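PDB 3BB8: CDP-4-keto-6-deoxy-D-glucose-3-dehydrase from Yersinia pseudotuberculosis, which probably catalyses, with pyridoxal phosphate, removal of the C3 hydroxyl from CDP-4-keto-6-deoxy-D-glucose during biosynthesis of lipopolysaccharide sugars. Local coordinates for residues L13-A18 / E45-V50; R245-D250 / G286-I291; G372-F377 / T408-I413. The protein carries 1 engineered substitution. All coordinates share one frame; numbering follows the deposited sequence.

How the contacts relate
From the N terminus, contact 1 closes first, folding the N-terminal helical segment 13-18 back onto helix 43-55. Contact 2 follows, pinching together the two ends of a long excursion between helices 235-245 and 293-323, partly unmodelled, that carries Trp247 to the cofactor site of the second subunit. Contact 3 comes last and lays 372-377 along the edge strand 408-411. The three loops are strictly in series, so none nests in or crosses another. Nearest atoms of contacts 1 and 2 are about 11 Å apart, and contacts 2 and 3 flank the chain's centre on opposite sides. All three also touch the second subunit, so each local closure borders the dimer interface.

Contact 1: L13-A18 / E45-V50; sequences LVAQYA and ELQLMV
A helix-on-helix contact between the N-terminal helical segment and helix 43-55 brings Val14 and Ala15 against Leu46, Gln47 and Val50, and it illustrates how one branched side chain can serve several neighbours on a single helix face. Val14 is the centre. Its CA lies nearest that of Gln47, and its two methyls divide the work. CG1, held opposite the backbone nitrogen (chi1 169°), approaches CG of Gln47 at 3.6 Å and CB of Leu46 at 4.1 Å. The other methyl, CG2, looks along the helix to the next turn and meets CG2 of Val50 at 4.2 Å. Because Leu46 and Val50 are four residues apart, they present a common apolar flank, with the Gln47 stem beside it.

Gln47 makes the second half of the contact. Beyond CG its chain runs on extended (chi2 -172°), slanting past Val14 and carrying the amide to Ala15. No hydrogen bond joins the two segments; the amide nitrogen NE2 instead bonds to the carbonyl oxygen of Ala11, one turn earlier in the N-terminal helix, which holds the amide nitrogen beside the methyl of Ala15. The polar end therefore ties the helices together just outside the apolar patch.

Around the contact, Glu45 forms a salt bridge with Arg305, joining helix 43-55 to helix 293-323. The second subunit also packs here, its Ser53 against Leu46 and its Arg7 against Tyr17. Within 13-18 the carbonyl oxygen of Val14 receives two backbone bonds, from the N of Tyr17 and the N of Ala18, closing the turn at the join of helices 6-15 and 17-21. At the amide end of the contact, Gln47 NE2 lies 3.4 Å from CB of Ala15.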
loop_
_atom_site.group_PDB
_atom_site.type_symbol
_atom_site.label_atom_id
_atom_site.label_comp_id
_atom_site.label_asym_id
_atom_site.label_seq_id
_atom_site.Cartn_x
_atom_site.Cartn_y
_atom_site.Cartn_z
ATOM N N LEU A 13 -26.530 -1.004 -19.554
ATOM C CA LEU A 13 -26.655 -2.330 -18.957
ATOM C C LEU A 13 -26.085 -2.366 -17.539
ATOM O O LEU A 13 -26.330 -3.308 -16.781
ATOM C CB LEU A 13 -25.947 -3.371 -19.829
ATOM C CG LEU A 13 -26.392 -3.455 -21.293
ATOM C CD1 LEU A 13 -25.730 -4.657 -21.948
ATOM C CD2 LEU A 13 -27.907 -3.580 -21.376
ATOM N N VAL A 14 -25.318 -1.337 -17.193
ATOM C CA VAL A 14 -24.727 -1.233 -15.866
ATOM C C VAL A 14 -25.687 -0.456 -14.968
ATOM O O VAL A 14 -26.030 -0.909 -13.875
ATOM C CB VAL A 14 -23.352 -0.512 -15.913
ATOM C CG1 VAL A 14 -22.885 -0.170 -14.509
ATOM C CG2 VAL A 14 -22.326 -1.405 -16.584
ATOM N N ALA A 15 -26.130 0.707 -15.440
ATOM C CA ALA A 15 -27.053 1.540 -14.672
ATOM C C ALA A 15 -28.341 0.783 -14.352
ATOM O O ALA A 15 -29.072 1.146 -13.430
ATOM C CB ALA A 15 -27.375 2.817 -15.444
ATOM N N GLN A 16 -28.608 -0.273 -15.113
ATOM C CA GLN A 16 -29.809 -1.071 -14.914
ATOM C C GLN A 16 -29.512 -2.315 -14.085
ATOM O O GLN A 16 -30.424 -2.953 -13.558
ATOM C CB GLN A 16 -30.403 -1.461 -16.270
ATOM C CG GLN A 16 -30.744 -0.265 -17.157
ATOM C CD GLN A 16 -31.101 -0.657 -18.583
ATOM O OE1 GLN A 16 -31.291 0.205 -19.446
ATOM N NE2 GLN A 16 -31.195 -1.961 -18.839
ATOM N N TYR A 17 -28.236 -2.661 -13.979
ATOM C CA TYR A 17 -27.825 -3.815 -13.186
ATOM C C TYR A 17 -27.731 -3.329 -11.744
ATOM O O TYR A 17 -27.925 -4.090 -10.798
ATOM C CB TYR A 17 -26.452 -4.321 -13.639
ATOM C CG TYR A 17 -25.924 -5.478 -12.815
ATOM C CD1 TYR A 17 -26.118 -6.797 -13.225
ATOM C CD2 TYR A 17 -25.260 -5.256 -11.602
ATOM C CE1 TYR A 17 -25.665 -7.866 -12.452
ATOM C CE2 TYR A 17 -24.807 -6.320 -10.818
ATOM C CZ TYR A 17 -25.014 -7.623 -11.249
ATOM O OH TYR A 17 -24.593 -8.684 -10.474
ATOM N N ALA A 18 -27.431 -2.042 -11.601
ATOM C CA ALA A 18 -27.291 -1.412 -10.297
ATOM C C ALA A 18 -28.642 -1.200 -9.618
ATOM O O ALA A 18 -28.723 -1.122 -8.389
ATOM C CB ALA A 18 -26.565 -0.077 -10.449
ATOM N N GLU A 45 -20.992 4.658 -9.079
ATOM C CA GLU A 45 -19.768 3.971 -8.688
ATOM C C GLU A 45 -19.442 2.835 -9.638
ATOM O O GLU A 45 -18.331 2.767 -10.163
ATOM C CB GLU A 45 -19.863 3.408 -7.262
ATOM C CG GLU A 45 -19.856 4.448 -6.138
ATOM C CD GLU A 45 -21.156 5.220 -6.048
ATOM O OE1 GLU A 45 -22.205 4.636 -6.383
ATOM O OE2 GLU A 45 -21.141 6.397 -5.637
ATOM N N LEU A 46 -20.401 1.943 -9.866
ATOM C CA LEU A 46 -20.153 0.813 -10.754
ATOM C C LEU A 46 -19.857 1.248 -12.178
ATOM O O LEU A 46 -19.055 0.620 -12.868
ATOM C CB LEU A 46 -21.334 -0.160 -10.760
ATOM C CG LEU A 46 -21.464 -1.078 -9.538
ATOM C CD1 LEU A 46 -22.037 -0.286 -8.375
ATOM C CD2 LEU A 46 -22.363 -2.263 -9.872
ATOM N N GLN A 47 -20.500 2.323 -12.618
ATOM C CA GLN A 47 -20.284 2.803 -13.973
ATOM C C GLN A 47 -18.843 3.265 -14.171
ATOM O O GLN A 47 -18.144 2.774 -15.069
ATOM C CB GLN A 47 -21.258 3.932 -14.300
ATOM C CG GLN A 47 -22.704 3.461 -14.422
ATOM C CD GLN A 47 -23.637 4.540 -14.938
ATOM O OE1 GLN A 47 -23.697 5.641 -14.388
ATOM N NE2 GLN A 47 -24.377 4.225 -15.999
ATOM N N LEU A 48 -18.396 4.195 -13.329
ATOM C CA LEU A 48 -17.034 4.698 -13.434
ATOM C C LEU A 48 -16.003 3.573 -13.336
ATOM O O LEU A 48 -15.065 3.527 -14.131
ATOM C CB LEU A 48 -16.762 5.763 -12.367
ATOM C CG LEU A 48 -17.656 7.002 -12.434
ATOM C CD1 LEU A 48 -16.991 8.157 -11.695
ATOM C CD2 LEU A 48 -17.892 7.396 -13.889
ATOM N N MET A 49 -16.166 2.659 -12.385
ATOM C CA MET A 49 -15.203 1.571 -12.273
ATOM C C MET A 49 -15.122 0.806 -13.589
ATOM O O MET A 49 -14.065 0.287 -13.953
ATOM C CB MET A 49 -15.574 0.622 -11.134
ATOM C CG MET A 49 -15.367 1.230 -9.764
ATOM S SD MET A 49 -15.411 -0.017 -8.482
ATOM C CE MET A 49 -17.195 -0.302 -8.370
ATOM N N VAL A 50 -16.241 0.738 -14.300
ATOM C CA VAL A 50 -16.262 0.053 -15.584
ATOM C C VAL A 50 -15.500 0.903 -16.592
ATOM O O VAL A 50 -14.732 0.377 -17.400
ATOM C CB VAL A 50 -17.708 -0.193 -16.072
ATOM C CG1 VAL A 50 -17.718 -0.546 -17.553
ATOM C CG2 VAL A 50 -18.315 -1.347 -15.284
#

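Contact 2: R245-D250 / G286-I291; sequences RDWGRD and GYNLKI. With PLP (pyridoxal-5'-phosphate), chain E.
Trp247 crosses from one segment to Tyr287, Asn288 and Lys290 on the other, and its indole can be followed outward atom by atom. CB and CG both lie 4.1 Å from the carbonyl oxygen of Tyr287, the same oxygen that accepts a 2.6 Å bond from Trp247 N, almost in line with the C=O though bent at the hydrogen (132°). Next, CD1 passes CB of Asn288 at 3.9 Å. NE1 then reaches the cofactor phosphate: it donates to PLP O2P at 3.0 Å, with a weak second bond to O3P, and the phosphate sits at the ring edge. On the benzo half, CZ2 and CH2 lie under Lys290, whose NZ stands over the face 3.7 Å from the centroid of the six-membered ring, a cation-pi contact.

Lys290 is brought there by bends at chi3 and chi4, which swing its end across the indole at about a right angle. Its CG, CD and CE first pass OD1 of Asp246, an oxygen gripped by Arg245 NE in a nearly straight salt bridge of 2.9 Å; Arg245 NH1 meanwhile bonds to the carbonyl oxygen of Thr82. A second backbone bond crosses, Leu289 N to Arg245 O, and with the first it flanks the single bridge of Asp246 with Asn288.

In the second subunit, Phe120 and Tyr217 meet the indole, while Gly86, Ser87, Asp191, Asp194 and Ser215 bond to the cofactor. The arrangement is thus one wall of a shared dimer active site, as in aminotransferases of the aspartate aminotransferase fold, where one subunit completes its partner's phosphate pocket.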
loop_
_atom_site.group_PDB
_atom_site.type_symbol
_atom_site.label_atom_id
_atom_site.label_comp_id
_atom_site.label_asym_id
_atom_site.label_seq_id
_atom_site.Cartn_x
_atom_site.Cartn_y
_atom_site.Cartn_z
ATOM N N ARG A 245 6.017 8.138 -1.547
ATOM C CA ARG A 245 5.010 7.252 -2.093
ATOM C C ARG A 245 5.519 6.602 -3.371
ATOM O O ARG A 245 5.262 5.431 -3.627
ATOM C CB ARG A 245 3.708 8.010 -2.398
ATOM C CG ARG A 245 2.593 7.080 -2.875
ATOM C CD ARG A 245 1.428 7.831 -3.518
ATOM N NE ARG A 245 1.804 8.500 -4.760
ATOM C CZ ARG A 245 1.043 9.401 -5.387
ATOM N NH1 ARG A 245 -0.147 9.748 -4.896
ATOM N NH2 ARG A 245 1.480 9.968 -6.502
ATOM N N ASP A 246 6.253 7.368 -4.165
ATOM C CA ASP A 246 6.760 6.866 -5.427
ATOM C C ASP A 246 8.217 6.371 -5.460
ATOM O O ASP A 246 9.050 6.907 -6.186
ATOM C CB ASP A 246 6.537 7.929 -6.512
ATOM C CG ASP A 246 5.082 8.400 -6.592
ATOM O OD1 ASP A 246 4.168 7.675 -6.133
ATOM O OD2 ASP A 246 4.843 9.499 -7.134
ATOM N N TRP A 247 8.500 5.326 -4.684
ATOM C CA TRP A 247 9.812 4.684 -4.613
ATOM C C TRP A 247 10.916 5.559 -4.051
ATOM O O TRP A 247 12.100 5.205 -4.107
ATOM C CB TRP A 247 10.230 4.160 -5.998
ATOM C CG TRP A 247 9.256 3.197 -6.652
ATOM C CD1 TRP A 247 9.051 1.879 -6.328
ATOM C CD2 TRP A 247 8.352 3.487 -7.736
ATOM N NE1 TRP A 247 8.077 1.335 -7.146
ATOM C CE2 TRP A 247 7.634 2.298 -8.015
ATOM C CE3 TRP A 247 8.084 4.632 -8.497
ATOM C CZ2 TRP A 247 6.660 2.226 -9.026
ATOM C CZ3 TRP A 247 7.109 4.561 -9.515
ATOM C CH2 TRP A 247 6.411 3.362 -9.764
ATOM N N GLY A 248 10.530 6.693 -3.484
ATOM C CA GLY A 248 11.516 7.607 -2.940
ATOM C C GLY A 248 12.294 8.310 -4.040
ATOM O O GLY A 248 13.377 8.845 -3.795
ATOM N N ARG A 249 11.742 8.308 -5.248
ATOM C CA ARG A 249 12.422 8.886 -6.402
ATOM C C ARG A 249 12.319 10.408 -6.397
ATOM O O ARG A 249 11.282 10.968 -6.042
ATOM C CB ARG A 249 11.842 8.325 -7.702
ATOM C CG ARG A 249 10.606 9.055 -8.198
ATOM C CD ARG A 249 10.164 8.535 -9.556
ATOM N NE ARG A 249 8.785 8.906 -9.861
ATOM C CZ ARG A 249 8.075 8.387 -10.857
ATOM N NH1 ARG A 249 8.612 7.468 -11.648
ATOM N NH2 ARG A 249 6.826 8.784 -11.061
ATOM N N ASP A 250 13.402 11.070 -6.792
ATOM C CA ASP A 250 13.484 12.523 -6.708
ATOM C C ASP A 250 12.411 13.187 -7.565
ATOM O O ASP A 250 11.782 12.538 -8.401
ATOM C CB ASP A 250 14.871 13.006 -7.135
ATOM C CG ASP A 250 15.228 14.354 -6.538
ATOM O OD1 ASP A 250 14.402 15.285 -6.634
ATOM O OD2 ASP A 250 16.335 14.481 -5.972
ATOM N N GLY A 286 12.119 5.504 0.229
ATOM C CA GLY A 286 10.722 5.339 -0.114
ATOM C C GLY A 286 10.077 3.971 -0.110
ATOM O O GLY A 286 10.685 2.952 0.231
ATOM N N TYR A 287 8.807 3.996 -0.499
ATOM C CA TYR A 287 7.929 2.832 -0.592
ATOM C C TYR A 287 7.296 2.920 -1.966
ATOM O O TYR A 287 7.745 3.667 -2.822
ATOM C CB TYR A 287 6.770 2.940 0.410
ATOM C CG TYR A 287 7.161 3.061 1.856
ATOM C CD1 TYR A 287 7.405 4.305 2.433
ATOM C CD2 TYR A 287 7.306 1.922 2.647
ATOM C CE1 TYR A 287 7.789 4.408 3.772
ATOM C CE2 TYR A 287 7.685 2.011 3.966
ATOM C CZ TYR A 287 7.928 3.253 4.527
ATOM O OH TYR A 287 8.324 3.317 5.836
ATOM N N ASN A 288 6.259 2.122 -2.162
ATOM C CA ASN A 288 5.451 2.167 -3.372
ATOM C C ASN A 288 4.055 1.963 -2.821
ATOM O O ASN A 288 3.510 0.852 -2.816
ATOM C CB ASN A 288 5.762 1.060 -4.362
ATOM C CG ASN A 288 4.879 1.143 -5.605
ATOM O OD1 ASN A 288 4.979 0.315 -6.511
ATOM N ND2 ASN A 288 4.001 2.144 -5.647
ATOM N N LEU A 289 3.489 3.055 -2.338
ATOM C CA LEU A 289 2.102 3.094 -1.920
ATOM C C LEU A 289 1.103 3.850 -2.794
ATOM O O LEU A 289 0.472 4.809 -2.342
ATOM C CB LEU A 289 2.165 3.704 -0.519
ATOM C CG LEU A 289 3.078 2.948 0.461
ATOM C CD1 LEU A 289 3.408 3.830 1.661
ATOM C CD2 LEU A 289 2.404 1.662 0.904
ATOM N N LYS A 290 0.966 3.424 -4.047
ATOM C CA LYS A 290 0.007 4.056 -4.963
ATOM C C LYS A 290 -1.169 3.119 -5.234
ATOM O O LYS A 290 -1.096 1.915 -4.961
ATOM C CB LYS A 290 0.662 4.422 -6.303
ATOM C CG LYS A 290 1.859 5.345 -6.192
ATOM C CD LYS A 290 2.329 5.839 -7.559
ATOM C CE LYS A 290 3.726 5.323 -7.912
ATOM N NZ LYS A 290 3.799 3.837 -8.080
ATOM N N ILE A 291 -2.253 3.675 -5.768
ATOM C CA ILE A 291 -3.421 2.866 -6.079
ATOM C C ILE A 291 -3.685 2.842 -7.575
ATOM O O ILE A 291 -2.888 3.360 -8.368
ATOM C CB ILE A 291 -4.703 3.348 -5.328
ATOM C CG1 ILE A 291 -5.309 4.594 -5.992
ATOM C CG2 ILE A 291 -4.365 3.616 -3.871
ATOM C CD1 ILE A 291 -4.526 5.851 -5.801
HETATM N N1 PLP E . 12.236 -5.050 -6.681
HETATM C C2 PLP E . 12.575 -5.086 -8.019
HETATM C C2A PLP E . 13.908 -5.738 -8.399
HETATM C C3 PLP E . 11.684 -4.528 -8.986
HETATM O O3 PLP E . 11.971 -4.533 -10.307
HETATM C C4 PLP E . 10.421 -3.926 -8.554
HETATM C C4A PLP E . 9.474 -3.362 -9.647
HETATM C C5 PLP E . 10.135 -3.908 -7.158
HETATM C C6 PLP E . 11.086 -4.493 -6.237
HETATM C C5A PLP E . 8.913 -3.343 -6.493
HETATM O O4P PLP E . 7.780 -3.399 -7.239
HETATM P P PLP E . 6.712 -2.219 -7.389
HETATM O O1P PLP E . 5.434 -2.863 -7.830
HETATM O O2P PLP E . 7.341 -1.232 -8.540
HETATM O O3P PLP E . 6.561 -1.463 -6.047
#

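Contact 3: G372-F377 / T408-I413; sequences GTRLLF and TFWIGI
The indole of Trp410 has CB of Arg374 over one face, 3.6 Å from the centroid of the five-membered ring in a CH-pi contact, and the carbonyl oxygen of Leu375 at its edge, near its plane, with Leu376 CA also at the edge. Its own edge is turned to the face of Phe377, an edge-to-face pair in which the Phe377 ring and the five-membered ring of Trp410 have planes at 63° and centroids 5.9 Å apart. Arg374 and Trp410 form a single antiparallel bridge, where 372-377 meets strand 408-411, an outer strand of a small three-stranded antiparallel sheet, the two running 134° apart.

The bridge is a hydrogen-bonded pair: Arg374 N donates to Trp410 O at 3.0 Å, and Trp410 N returns a bond of 2.8 Å to Arg374 O. On its other side the strand is already joined to 347-351 through Phe409 and Ile411. For Trp410, a chi1 of 55° places CG between its own backbone N and carbonyl carbon, which folds the ring back over the neighbouring segment and lets NE1 make a weak bond to Leu375 O. Leu376, at the centre of an inverse gamma turn, then bends the chain and delivers Phe377.

That turn matters because Phe377 lines the pyridoxal phosphate pocket and meets Phe120 edge-to-face; its carbonyl oxygen also bonds to Tyr276 OH of the second subunit. The bridge therefore connects the small sheet to the cofactor site.

At the far end, the side chains of Thr373, Phe409 and Ile411 make apolar contacts. The Thr373 side chain crosses that of Phe409 obliquely, CG2 nearest CD1, and Thr373 CG2 touches CG2 of Ile411 at 3.6 Å. The guanidinium of Arg374 doubles back along its own segment: NH1 meets Thr373 O at 2.6 Å, from above the carbonyl plane.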
loop_
_atom_site.group_PDB
_atom_site.type_symbol
_atom_site.label_atom_id
_atom_site.label_comp_id
_atom_site.label_asym_id
_atom_site.label_seq_id
_atom_site.Cartn_x
_atom_site.Cartn_y
_atom_site.Cartn_z
ATOM N N GLY A 372 -25.425 -4.294 15.381
ATOM C CA GLY A 372 -23.979 -4.378 15.424
ATOM C C GLY A 372 -23.332 -3.358 16.337
ATOM O O GLY A 372 -23.805 -2.228 16.461
ATOM N N THR A 373 -22.255 -3.770 16.996
ATOM C CA THR A 373 -21.512 -2.881 17.877
ATOM C C THR A 373 -20.018 -3.060 17.599
ATOM O O THR A 373 -19.599 -4.052 16.993
ATOM C CB THR A 373 -21.763 -3.187 19.381
ATOM O OG1 THR A 373 -21.378 -4.537 19.667
ATOM C CG2 THR A 373 -23.234 -2.991 19.739
ATOM N N ARG A 374 -19.228 -2.088 18.039
ATOM C CA ARG A 374 -17.787 -2.128 17.860
ATOM C C ARG A 374 -17.156 -1.477 19.070
ATOM O O ARG A 374 -17.660 -0.472 19.567
ATOM C CB ARG A 374 -17.364 -1.339 16.606
ATOM C CG ARG A 374 -17.801 -1.940 15.291
ATOM C CD ARG A 374 -17.003 -3.178 14.998
ATOM N NE ARG A 374 -17.387 -3.790 13.730
ATOM C CZ ARG A 374 -18.450 -4.566 13.561
ATOM N NH1 ARG A 374 -19.254 -4.841 14.586
ATOM N NH2 ARG A 374 -18.704 -5.079 12.364
ATOM N N LEU A 375 -16.054 -2.035 19.550
ATOM C CA LEU A 375 -15.381 -1.413 20.667
ATOM C C LEU A 375 -14.620 -0.231 20.050
ATOM O O LEU A 375 -14.497 -0.154 18.829
ATOM C CB LEU A 375 -14.440 -2.417 21.341
ATOM C CG LEU A 375 -15.145 -3.666 21.908
ATOM C CD1 LEU A 375 -14.208 -4.383 22.872
ATOM C CD2 LEU A 375 -16.434 -3.270 22.648
ATOM N N LEU A 376 -14.135 0.694 20.871
ATOM C CA LEU A 376 -13.419 1.854 20.353
ATOM C C LEU A 376 -11.989 1.527 19.899
ATOM O O LEU A 376 -11.004 2.047 20.441
ATOM C CB LEU A 376 -13.411 2.980 21.405
ATOM C CG LEU A 376 -13.033 4.381 20.898
ATOM C CD1 LEU A 376 -13.866 4.708 19.694
ATOM C CD2 LEU A 376 -13.258 5.428 21.975
ATOM N N PHE A 377 -11.904 0.648 18.902
ATOM C CA PHE A 377 -10.638 0.213 18.321
ATOM C C PHE A 377 -9.750 -0.389 19.407
ATOM O O PHE A 377 -10.219 -1.174 20.225
ATOM C CB PHE A 377 -9.929 1.380 17.625
ATOM C CG PHE A 377 -10.792 2.085 16.605
ATOM C CD1 PHE A 377 -11.526 1.356 15.668
ATOM C CD2 PHE A 377 -10.908 3.474 16.609
ATOM C CE1 PHE A 377 -12.372 2.001 14.753
ATOM C CE2 PHE A 377 -11.753 4.134 15.694
ATOM C CZ PHE A 377 -12.486 3.392 14.769
ATOM N N THR A 408 -16.599 1.374 26.932
ATOM C CA THR A 408 -17.115 2.043 25.740
ATOM C C THR A 408 -17.307 1.155 24.521
ATOM O O THR A 408 -16.692 0.105 24.389
ATOM C CB THR A 408 -16.199 3.226 25.359
ATOM O OG1 THR A 408 -16.025 4.066 26.504
ATOM C CG2 THR A 408 -16.798 4.049 24.224
ATOM N N PHE A 409 -18.190 1.590 23.634
ATOM C CA PHE A 409 -18.464 0.881 22.399
ATOM C C PHE A 409 -19.272 1.844 21.529
ATOM O O PHE A 409 -19.758 2.857 22.025
ATOM C CB PHE A 409 -19.248 -0.406 22.689
ATOM C CG PHE A 409 -20.689 -0.183 23.069
ATOM C CD1 PHE A 409 -21.694 -0.225 22.102
ATOM C CD2 PHE A 409 -21.041 0.069 24.389
ATOM C CE1 PHE A 409 -23.033 -0.019 22.450
ATOM C CE2 PHE A 409 -22.374 0.277 24.747
ATOM C CZ PHE A 409 -23.370 0.234 23.773
ATOM N N TRP A 410 -19.402 1.554 20.239
ATOM C CA TRP A 410 -20.171 2.435 19.374
ATOM C C TRP A 410 -21.072 1.666 18.438
ATOM O O TRP A 410 -20.830 0.495 18.155
ATOM C CB TRP A 410 -19.257 3.377 18.568
ATOM C CG TRP A 410 -18.183 2.713 17.736
ATOM C CD1 TRP A 410 -16.969 2.266 18.169
ATOM C CD2 TRP A 410 -18.216 2.473 16.322
ATOM N NE1 TRP A 410 -16.239 1.768 17.112
ATOM C CE2 TRP A 410 -16.980 1.882 15.968
ATOM C CE3 TRP A 410 -19.169 2.700 15.319
ATOM C CZ2 TRP A 410 -16.672 1.516 14.657
ATOM C CZ3 TRP A 410 -18.861 2.335 14.010
ATOM C CH2 TRP A 410 -17.621 1.750 13.692
ATOM N N ILE A 411 -22.118 2.327 17.953
ATOM C CA ILE A 411 -23.023 1.724 16.983
ATOM C C ILE A 411 -23.261 2.655 15.798
ATOM O O ILE A 411 -22.602 3.687 15.665
ATOM C CB ILE A 411 -24.379 1.366 17.621
ATOM C CG1 ILE A 411 -25.063 2.624 18.159
ATOM C CG2 ILE A 411 -24.190 0.340 18.728
ATOM C CD1 ILE A 411 -26.112 2.344 19.213
ATOM N N GLY A 412 -24.206 2.284 14.940
ATOM C CA GLY A 412 -24.206 2.740 13.562
ATOM C C GLY A 412 -25.135 3.917 13.341
ATOM O O GLY A 412 -26.312 3.867 13.698
ATOM N N ILE A 413 -24.603 4.981 12.748
ATOM C CA ILE A 413 -25.425 6.110 12.314
ATOM C C ILE A 413 -25.089 6.524 10.882
ATOM O O ILE A 413 -25.386 7.647 10.463
ATOM C CB ILE A 413 -25.159 7.309 13.274
ATOM C CG1 ILE A 413 -23.670 7.432 13.590
ATOM C CG2 ILE A 413 -26.006 7.164 14.532
ATOM C CD1 ILE A 413 -22.825 7.925 12.430
#